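Local coordinates for protein glycosyl transferase (Staphylococcus aureus, PDB 5U02) that is a glycosyl transferase whose modelled part joins a helical linker region to two C-terminal domains of the E-set class, probably immunoglobulin-like, at residues 246-257 with 269-280. Numbering follows the deposited sequence.
Sequences LIHLNNDFYRLT and LYFTAITLTDSI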
ATOM      1  N   LEU A 246     -22.414 -14.551  -6.632  1.00 23.05           N
ATOM      2  CA  LEU A 246     -23.480 -14.378  -5.655  1.00 23.28           C
ATOM      3  C   LEU A 246     -22.957 -13.620  -4.441  1.00 24.64           C
ATOM      4  O   LEU A 246     -21.913 -13.972  -3.881  1.00 27.98           O
ATOM      5  CB  LEU A 246     -24.048 -15.731  -5.232  1.00 25.14           C
ATOM      6  CG  LEU A 246     -25.234 -15.720  -4.267  1.00 22.49           C
ATOM      7  CD1 LEU A 246     -26.474 -15.149  -4.935  1.00 20.89           C
ATOM      8  CD2 LEU A 246     -25.496 -17.123  -3.741  1.00 22.73           C
ATOM      9  N   ILE A 247     -23.692 -12.591  -4.032  1.00 25.64           N
ATOM     10  CA  ILE A 247     -23.343 -11.758  -2.888  1.00 23.65           C
ATOM     11  C   ILE A 247     -24.518 -11.761  -1.920  1.00 22.08           C
ATOM     12  O   ILE A 247     -25.677 -11.701  -2.346  1.00 23.21           O
ATOM     13  CB  ILE A 247     -22.985 -10.323  -3.337  1.00 28.53           C
ATOM     14  CG1 ILE A 247     -21.620 -10.318  -4.035  1.00 29.61           C
ATOM     15  CG2 ILE A 247     -23.018  -9.345  -2.165  1.00 30.33           C
ATOM     16  CD1 ILE A 247     -21.229  -8.984  -4.626  1.00 35.25           C
ATOM     17  N   HIS A 248     -24.218 -11.853  -0.624  1.00 23.68           N
ATOM     18  CA  HIS A 248     -25.223 -11.884   0.432  1.00 27.93           C
ATOM     19  C   HIS A 248     -25.008 -10.691   1.349  1.00 32.70           C
ATOM     20  O   HIS A 248     -23.908 -10.498   1.880  1.00 26.82           O
ATOM     21  CB  HIS A 248     -25.150 -13.183   1.239  1.00 30.99           C
ATOM     22  CG  HIS A 248     -26.278 -13.366   2.209  1.00 42.79           C
ATOM     23  ND1 HIS A 248     -27.584 -13.053   1.903  1.00 46.22           N
ATOM     24  CD2 HIS A 248     -26.296 -13.859   3.472  1.00 49.45           C
ATOM     25  CE1 HIS A 248     -28.358 -13.334   2.937  1.00 48.81           C
ATOM     26  NE2 HIS A 248     -27.601 -13.825   3.902  1.00 49.73           N
ATOM     27  N   LEU A 249     -26.060  -9.912   1.560  1.00 36.78           N
ATOM     28  CA  LEU A 249     -25.899  -8.626   2.223  1.00 38.64           C
ATOM     29  C   LEU A 249     -27.195  -8.278   2.938  1.00 41.81           C
ATOM     30  O   LEU A 249     -28.214  -8.042   2.283  1.00 41.05           O
ATOM     31  CB  LEU A 249     -25.525  -7.561   1.205  1.00 40.50           C
ATOM     32  CG  LEU A 249     -25.270  -6.158   1.707  1.00 48.72           C
ATOM     33  CD1 LEU A 249     -24.126  -6.147   2.694  1.00 54.16           C
ATOM     34  CD2 LEU A 249     -24.936  -5.331   0.517  1.00 46.83           C
ATOM     35  N   ASN A 250     -27.151  -8.245   4.269  1.00 47.22           N
ATOM     36  CA  ASN A 250     -28.297  -7.881   5.100  1.00 55.61           C
ATOM     37  C   ASN A 250     -29.543  -8.673   4.699  1.00 54.30           C
ATOM     38  O   ASN A 250     -30.561  -8.118   4.283  1.00 55.26           O
ATOM     39  CB  ASN A 250     -28.559  -6.372   5.034  1.00 61.15           C
ATOM     40  CG  ASN A 250     -27.640  -5.577   5.947  1.00 67.04           C
ATOM     41  OD1 ASN A 250     -26.615  -5.050   5.513  1.00 68.44           O
ATOM     42  ND2 ASN A 250     -28.005  -5.491   7.222  1.00 69.33           N
ATOM     43  N   ASN A 251     -29.427  -9.997   4.808  1.00 51.20           N
ATOM     44  CA  ASN A 251     -30.483 -10.972   4.545  1.00 55.13           C
ATOM     45  C   ASN A 251     -30.922 -11.014   3.084  1.00 54.83           C
ATOM     46  O   ASN A 251     -31.801 -11.818   2.744  1.00 57.08           O
ATOM     47  CB  ASN A 251     -31.724 -10.733   5.417  1.00 61.50           C
ATOM     48  CG  ASN A 251     -31.388 -10.627   6.890  1.00 68.42           C
ATOM     49  OD1 ASN A 251     -31.416  -9.540   7.469  1.00 71.30           O
ATOM     50  ND2 ASN A 251     -31.068 -11.760   7.507  1.00 70.26           N
ATOM     51  N   ASP A 252     -30.345 -10.196   2.212  1.00 50.87           N
ATOM     52  CA  ASP A 252     -30.753 -10.108   0.818  1.00 46.00           C
ATOM     53  C   ASP A 252     -29.658 -10.634  -0.100  1.00 41.77           C
ATOM     54  O   ASP A 252     -28.468 -10.612   0.232  1.00 40.19           O
ATOM     55  CB  ASP A 252     -31.091  -8.665   0.445  1.00 44.67           C
ATOM     56  CG  ASP A 252     -32.076  -8.045   1.399  1.00 46.28           C
ATOM     57  OD1 ASP A 252     -33.095  -8.702   1.685  1.00 48.11           O
ATOM     58  OD2 ASP A 252     -31.826  -6.917   1.875  1.00 48.46           O
ATOM     59  N   PHE A 253     -30.073 -11.095  -1.274  1.00 37.81           N
ATOM     60  CA  PHE A 253     -29.164 -11.672  -2.251  1.00 35.03           C
ATOM     61  C   PHE A 253     -29.014 -10.754  -3.456  1.00 30.94           C
ATOM     62  O   PHE A 253     -29.973 -10.100  -3.878  1.00 27.31           O
ATOM     63  CB  PHE A 253     -29.649 -13.049  -2.696  1.00 32.06           C
ATOM     64  CG  PHE A 253     -29.416 -14.119  -1.674  1.00 34.70           C
ATOM     65  CD1 PHE A 253     -28.223 -14.822  -1.651  1.00 32.51           C
ATOM     66  CD2 PHE A 253     -30.382 -14.410  -0.724  1.00 32.84           C
ATOM     67  CE1 PHE A 253     -28.001 -15.803  -0.709  1.00 29.92           C
ATOM     68  CE2 PHE A 253     -30.167 -15.392   0.220  1.00 32.51           C
ATOM     69  CZ  PHE A 253     -28.972 -16.087   0.228  1.00 31.56           C
ATOM     70  N   TYR A 254     -27.799 -10.715  -3.998  1.00 27.30           N
ATOM     71  CA  TYR A 254     -27.460  -9.877  -5.137  1.00 24.69           C
ATOM     72  C   TYR A 254     -26.563 -10.660  -6.078  1.00 25.65           C
ATOM     73  O   TYR A 254     -25.945 -11.659  -5.694  1.00 23.95           O
ATOM     74  CB  TYR A 254     -26.734  -8.593  -4.714  1.00 25.11           C
ATOM     75  CG  TYR A 254     -27.488  -7.724  -3.727  1.00 23.09           C
ATOM     76  CD1 TYR A 254     -27.503  -8.029  -2.373  1.00 24.61           C
ATOM     77  CD2 TYR A 254     -28.148  -6.576  -4.147  1.00 22.57           C
ATOM     78  CE1 TYR A 254     -28.179  -7.228  -1.465  1.00 27.15           C
ATOM     79  CE2 TYR A 254     -28.824  -5.769  -3.247  1.00 23.49           C
ATOM     80  CZ  TYR A 254     -28.836  -6.102  -1.909  1.00 23.83           C
ATOM     81  OH  TYR A 254     -29.506  -5.307  -1.014  1.00 28.91           O
ATOM     82  N   ARG A 255     -26.494 -10.192  -7.320  1.00 23.97           N
ATOM     83  CA  ARG A 255     -25.515 -10.682  -8.276  1.00 25.57           C
ATOM     84  C   ARG A 255     -24.564  -9.549  -8.630  1.00 27.74           C
ATOM     85  O   ARG A 255     -24.977  -8.389  -8.741  1.00 24.67           O
ATOM     86  CB  ARG A 255     -26.175 -11.250  -9.544  1.00 23.28           C
ATOM     87  CG  ARG A 255     -27.034 -10.275 -10.353  1.00 23.97           C
ATOM     88  CD  ARG A 255     -27.468 -10.935 -11.663  1.00 23.41           C
ATOM     89  NE  ARG A 255     -28.514 -10.202 -12.378  1.00 24.37           N
ATOM     90  CZ  ARG A 255     -28.284  -9.357 -13.378  1.00 26.10           C
ATOM     91  NH1 ARG A 255     -27.039  -9.128 -13.777  1.00 22.59           N
ATOM     92  NH2 ARG A 255     -29.292  -8.740 -13.984  1.00 20.59           N
ATOM     93  N   LEU A 256     -23.283  -9.892  -8.758  1.00 25.25           N
ATOM     94  CA  LEU A 256     -22.254  -8.995  -9.274  1.00 20.95           C
ATOM     95  C   LEU A 256     -21.857  -9.551 -10.634  1.00 21.96           C
ATOM     96  O   LEU A 256     -21.349 -10.675 -10.725  1.00 22.02           O
ATOM     97  CB  LEU A 256     -21.057  -8.909  -8.327  1.00 22.26           C
ATOM     98  CG  LEU A 256     -19.910  -7.956  -8.667  1.00 24.06           C
ATOM     99  CD1 LEU A 256     -20.432  -6.544  -8.752  1.00 22.69           C
ATOM    100  CD2 LEU A 256     -18.783  -8.036  -7.635  1.00 13.53           C
ATOM    101  N   THR A 257     -22.114  -8.783 -11.686  1.00 21.23           N
ATOM    102  CA  THR A 257     -21.976  -9.267 -13.060  1.00 17.62           C
ATOM    103  C   THR A 257     -20.975  -8.409 -13.814  1.00 23.11           C
ATOM    104  O   THR A 257     -21.282  -7.243 -14.132  1.00 23.26           O
ATOM    105  CB  THR A 257     -23.329  -9.246 -13.777  1.00 22.43           C
ATOM    106  OG1 THR A 257     -24.288 -10.003 -13.027  1.00 25.66           O
ATOM    107  CG2 THR A 257     -23.210  -9.838 -15.180  1.00 20.53           C
ATOM    108  N   LEU A 269     -18.884  -3.325 -13.725  1.00 29.44           N
ATOM    109  CA  LEU A 269     -19.501  -4.260 -12.792  1.00 26.93           C
ATOM    110  C   LEU A 269     -20.942  -3.842 -12.535  1.00 27.53           C
ATOM    111  O   LEU A 269     -21.200  -2.702 -12.131  1.00 24.39           O
ATOM    112  CB  LEU A 269     -18.726  -4.322 -11.474  1.00 23.89           C
ATOM    113  CG  LEU A 269     -17.214  -4.522 -11.611  1.00 24.18           C
ATOM    114  CD1 LEU A 269     -16.544  -4.614 -10.251  1.00 19.45           C
ATOM    115  CD2 LEU A 269     -16.912  -5.759 -12.440  1.00 21.26           C
ATOM    116  N   TYR A 270     -21.873  -4.766 -12.760  1.00 22.88           N
ATOM    117  CA  TYR A 270     -23.295  -4.530 -12.538  1.00 22.53           C
ATOM    118  C   TYR A 270     -23.715  -5.226 -11.250  1.00 23.42           C
ATOM    119  O   TYR A 270     -23.516  -6.439 -11.103  1.00 24.44           O
ATOM    120  CB  TYR A 270     -24.115  -5.034 -13.727  1.00 22.31           C
ATOM    121  CG  TYR A 270     -25.565  -4.605 -13.732  1.00 25.50           C
ATOM    122  CD1 TYR A 270     -25.929  -3.320 -14.111  1.00 29.25           C
ATOM    123  CD2 TYR A 270     -26.574  -5.497 -13.388  1.00 25.95           C
ATOM    124  CE1 TYR A 270     -27.261  -2.928 -14.129  1.00 30.79           C
ATOM    125  CE2 TYR A 270     -27.908  -5.113 -13.401  1.00 23.90           C
ATOM    126  CZ  TYR A 270     -28.241  -3.833 -13.772  1.00 27.32           C
ATOM    127  OH  TYR A 270     -29.561  -3.457 -13.788  1.00 32.41           O
ATOM    128  N   PHE A 271     -24.297  -4.459 -10.328  1.00 24.35           N
ATOM    129  CA  PHE A 271     -24.721  -4.942  -9.018  1.00 24.59           C
ATOM    130  C   PHE A 271     -26.220  -4.708  -8.870  1.00 27.87           C
ATOM    131  O   PHE A 271     -26.681  -3.562  -8.929  1.00 25.34           O
ATOM    132  CB  PHE A 271     -23.948  -4.228  -7.905  1.00 26.19           C
ATOM    133  CG  PHE A 271     -24.251  -4.737  -6.525  1.00 27.20           C
ATOM    134  CD1 PHE A 271     -23.692  -5.920  -6.072  1.00 23.97           C
ATOM    135  CD2 PHE A 271     -25.087  -4.025  -5.674  1.00 27.98           C
ATOM    136  CE1 PHE A 271     -23.968  -6.392  -4.799  1.00 28.23           C
ATOM    137  CE2 PHE A 271     -25.366  -4.489  -4.395  1.00 27.17           C
ATOM    138  CZ  PHE A 271     -24.804  -5.673  -3.954  1.00 26.80           C
ATOM    139  N   THR A 272     -26.978  -5.789  -8.682  1.00 26.66           N
ATOM    140  CA  THR A 272     -28.427  -5.677  -8.586  1.00 27.37           C
ATOM    141  C   THR A 272     -28.988  -6.836  -7.772  1.00 26.67           C
ATOM    142  O   THR A 272     -28.367  -7.897  -7.643  1.00 23.64           O
ATOM    143  CB  THR A 272     -29.084  -5.633  -9.972  1.00 22.81           C
ATOM    144  OG1 THR A 272     -30.430  -5.164  -9.838  1.00 26.08           O
ATOM    145  CG2 THR A 272     -29.100  -7.018 -10.603  1.00 16.55           C
ATOM    146  N   ALA A 273     -30.182  -6.618  -7.226  1.00 27.83           N
ATOM    147  CA  ALA A 273     -30.836  -7.606  -6.380  1.00 28.30           C
ATOM    148  C   ALA A 273     -31.352  -8.783  -7.200  1.00 28.47           C
ATOM    149  O   ALA A 273     -31.659  -8.658  -8.388  1.00 32.06           O
ATOM    150  CB  ALA A 273     -31.998  -6.968  -5.617  1.00 27.54           C
ATOM    151  N   ILE A 274     -31.446  -9.941  -6.547  1.00 29.58           N
ATOM    152  CA  ILE A 274     -32.040 -11.136  -7.130  1.00 27.15           C
ATOM    153  C   ILE A 274     -32.889 -11.816  -6.067  1.00 29.07           C
ATOM    154  O   ILE A 274     -32.816 -11.500  -4.877  1.00 27.85           O
ATOM    155  CB  ILE A 274     -30.989 -12.135  -7.668  1.00 27.31           C
ATOM    156  CG1 ILE A 274     -30.122 -12.663  -6.525  1.00 21.36           C
ATOM    157  CG2 ILE A 274     -30.125 -11.506  -8.755  1.00 28.42           C
ATOM    158  CD1 ILE A 274     -29.197 -13.770  -6.940  1.00 17.80           C
ATOM    159  N   THR A 275     -33.707 -12.760  -6.519  1.00 29.69           N
ATOM    160  CA  THR A 275     -34.389 -13.712  -5.652  1.00 24.66           C
ATOM    161  C   THR A 275     -33.712 -15.062  -5.856  1.00 24.99           C
ATOM    162  O   THR A 275     -33.746 -15.613  -6.962  1.00 28.05           O
ATOM    163  CB  THR A 275     -35.880 -13.790  -5.978  1.00 26.89           C
ATOM    164  OG1 THR A 275     -36.505 -12.541  -5.645  1.00 25.55           O
ATOM    165  CG2 THR A 275     -36.541 -14.907  -5.178  1.00 25.40           C
ATOM    166  N   LEU A 276     -33.079 -15.577  -4.800  1.00 26.18           N
ATOM    167  CA  LEU A 276     -32.187 -16.725  -4.945  1.00 29.33           C
ATOM    168  C   LEU A 276     -32.881 -17.896  -5.631  1.00 29.04           C
ATOM    169  O   LEU A 276     -32.327 -18.509  -6.552  1.00 26.62           O
ATOM    170  CB  LEU A 276     -31.653 -17.141  -3.574  1.00 31.91           C
ATOM    171  CG  LEU A 276     -30.616 -18.264  -3.553  1.00 31.97           C
ATOM    172  CD1 LEU A 276     -29.399 -17.888  -4.377  1.00 27.76           C
ATOM    173  CD2 LEU A 276     -30.214 -18.589  -2.124  1.00 30.79           C
ATOM    174  N   THR A 277     -34.106 -18.209  -5.215  1.00 29.23           N
ATOM    175  CA  THR A 277     -34.771 -19.377  -5.773  1.00 38.79           C
ATOM    176  C   THR A 277     -35.256 -19.146  -7.203  1.00 40.46           C
ATOM    177  O   THR A 277     -35.547 -20.120  -7.904  1.00 39.50           O
ATOM    178  CB  THR A 277     -35.918 -19.810  -4.853  1.00 41.46           C
ATOM    179  OG1 THR A 277     -36.365 -21.122  -5.223  1.00 49.99           O
ATOM    180  CG2 THR A 277     -37.079 -18.821  -4.896  1.00 36.28           C
ATOM    181  N   ASP A 278     -35.323 -17.890  -7.660  1.00 37.64           N
ATOM    182  CA  ASP A 278     -35.602 -17.609  -9.065  1.00 32.71           C
ATOM    183  C   ASP A 278     -34.364 -17.705  -9.947  1.00 32.78           C
ATOM    184  O   ASP A 278     -34.501 -17.862 -11.165  1.00 35.66           O
ATOM    185  CB  ASP A 278     -36.210 -16.211  -9.224  1.00 32.20           C
ATOM    186  CG  ASP A 278     -37.670 -16.169  -8.847  1.00 35.17           C
ATOM    187  OD1 ASP A 278     -38.278 -17.253  -8.727  1.00 36.49           O
ATOM    188  OD2 ASP A 278     -38.213 -15.059  -8.675  1.00 35.75           O
ATOM    189  N   SER A 279     -33.167 -17.608  -9.372  1.00 28.96           N
ATOM    190  CA  SER A 279     -31.941 -17.551 -10.158  1.00 24.22           C
ATOM    191  C   SER A 279     -31.106 -18.814 -10.085  1.00 26.16           C
ATOM    192  O   SER A 279     -30.399 -19.126 -11.044  1.00 26.75           O
ATOM    193  CB  SER A 279     -31.074 -16.371  -9.705  1.00 21.26           C
ATOM    194  OG  SER A 279     -31.765 -15.149  -9.846  1.00 27.15           O
ATOM    195  N   ILE A 280     -31.158 -19.536  -8.971  1.00 30.98           N
ATOM    196  CA  ILE A 280     -30.291 -20.682  -8.729  1.00 28.72           C
ATOM    197  C   ILE A 280     -31.132 -21.791  -8.123  1.00 28.04           C
ATOM    198  O   ILE A 280     -31.845 -21.568  -7.140  1.00 29.11           O
ATOM    199  CB  ILE A 280     -29.113 -20.319  -7.804  1.00 28.63           C
ATOM    200  CG1 ILE A 280     -28.218 -19.266  -8.470  1.00 26.14           C
ATOM    201  CG2 ILE A 280     -28.310 -21.558  -7.439  1.00 27.76           C
ATOM    202  CD1 ILE A 280     -27.099 -18.771  -7.599  1.00 25.52           C
TER
HETATM  203  O   HOH W   1     -32.981 -11.454  -2.175  1.00 28.69           O
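Arg255 runs out along strand 269-274 and meets three of its side chains in turn. With chi1 at 60°, CG is tucked between the backbone N and the carbonyl carbon, and the chain is then extended to NE. CB, CG and CD lie against CG2 of Ile274, CG at 3.7 Å. NE and CZ pass beside Thr272, whose CG2 lies over one face of the guanidinium, toward its rim and 3.7 Å from CZ. At the tip NH1 and NH2 come up to CD2 and CE2 of Tyr270, the guanidinium and ring planes 32° apart, and NH1 hydrogen-bonds Thr257 OG1 at 3.0 Å within the guanidinium plane. That hydroxyl also hydrogen-bonds Ser244 OG, and a bound imidazole lies close to the arginine.

The strands pair antiparallel: Arg255 and Thr272 exchange two backbone bonds, as do Thr257 and Tyr270. Across the sheet the Phe271 ring lies against one face of Tyr254, nearly parallel (13°) but slid aside, barely overlapping, with Phe271 CZ 3.4 Å from Tyr254 CG; Ile247 and Leu256 meet the Phe271 edge. Leu276 CD2 sits over one face of the Phe253 ring, while His248 ND1 lies over the opposite face.

The hairpin 252-260/267-274 carries strand 245-249 along one border and strand 212-221 along the other, and leads through helix 276-279 into the last sheet, whose Tyr353 touches Leu246 and Phe253.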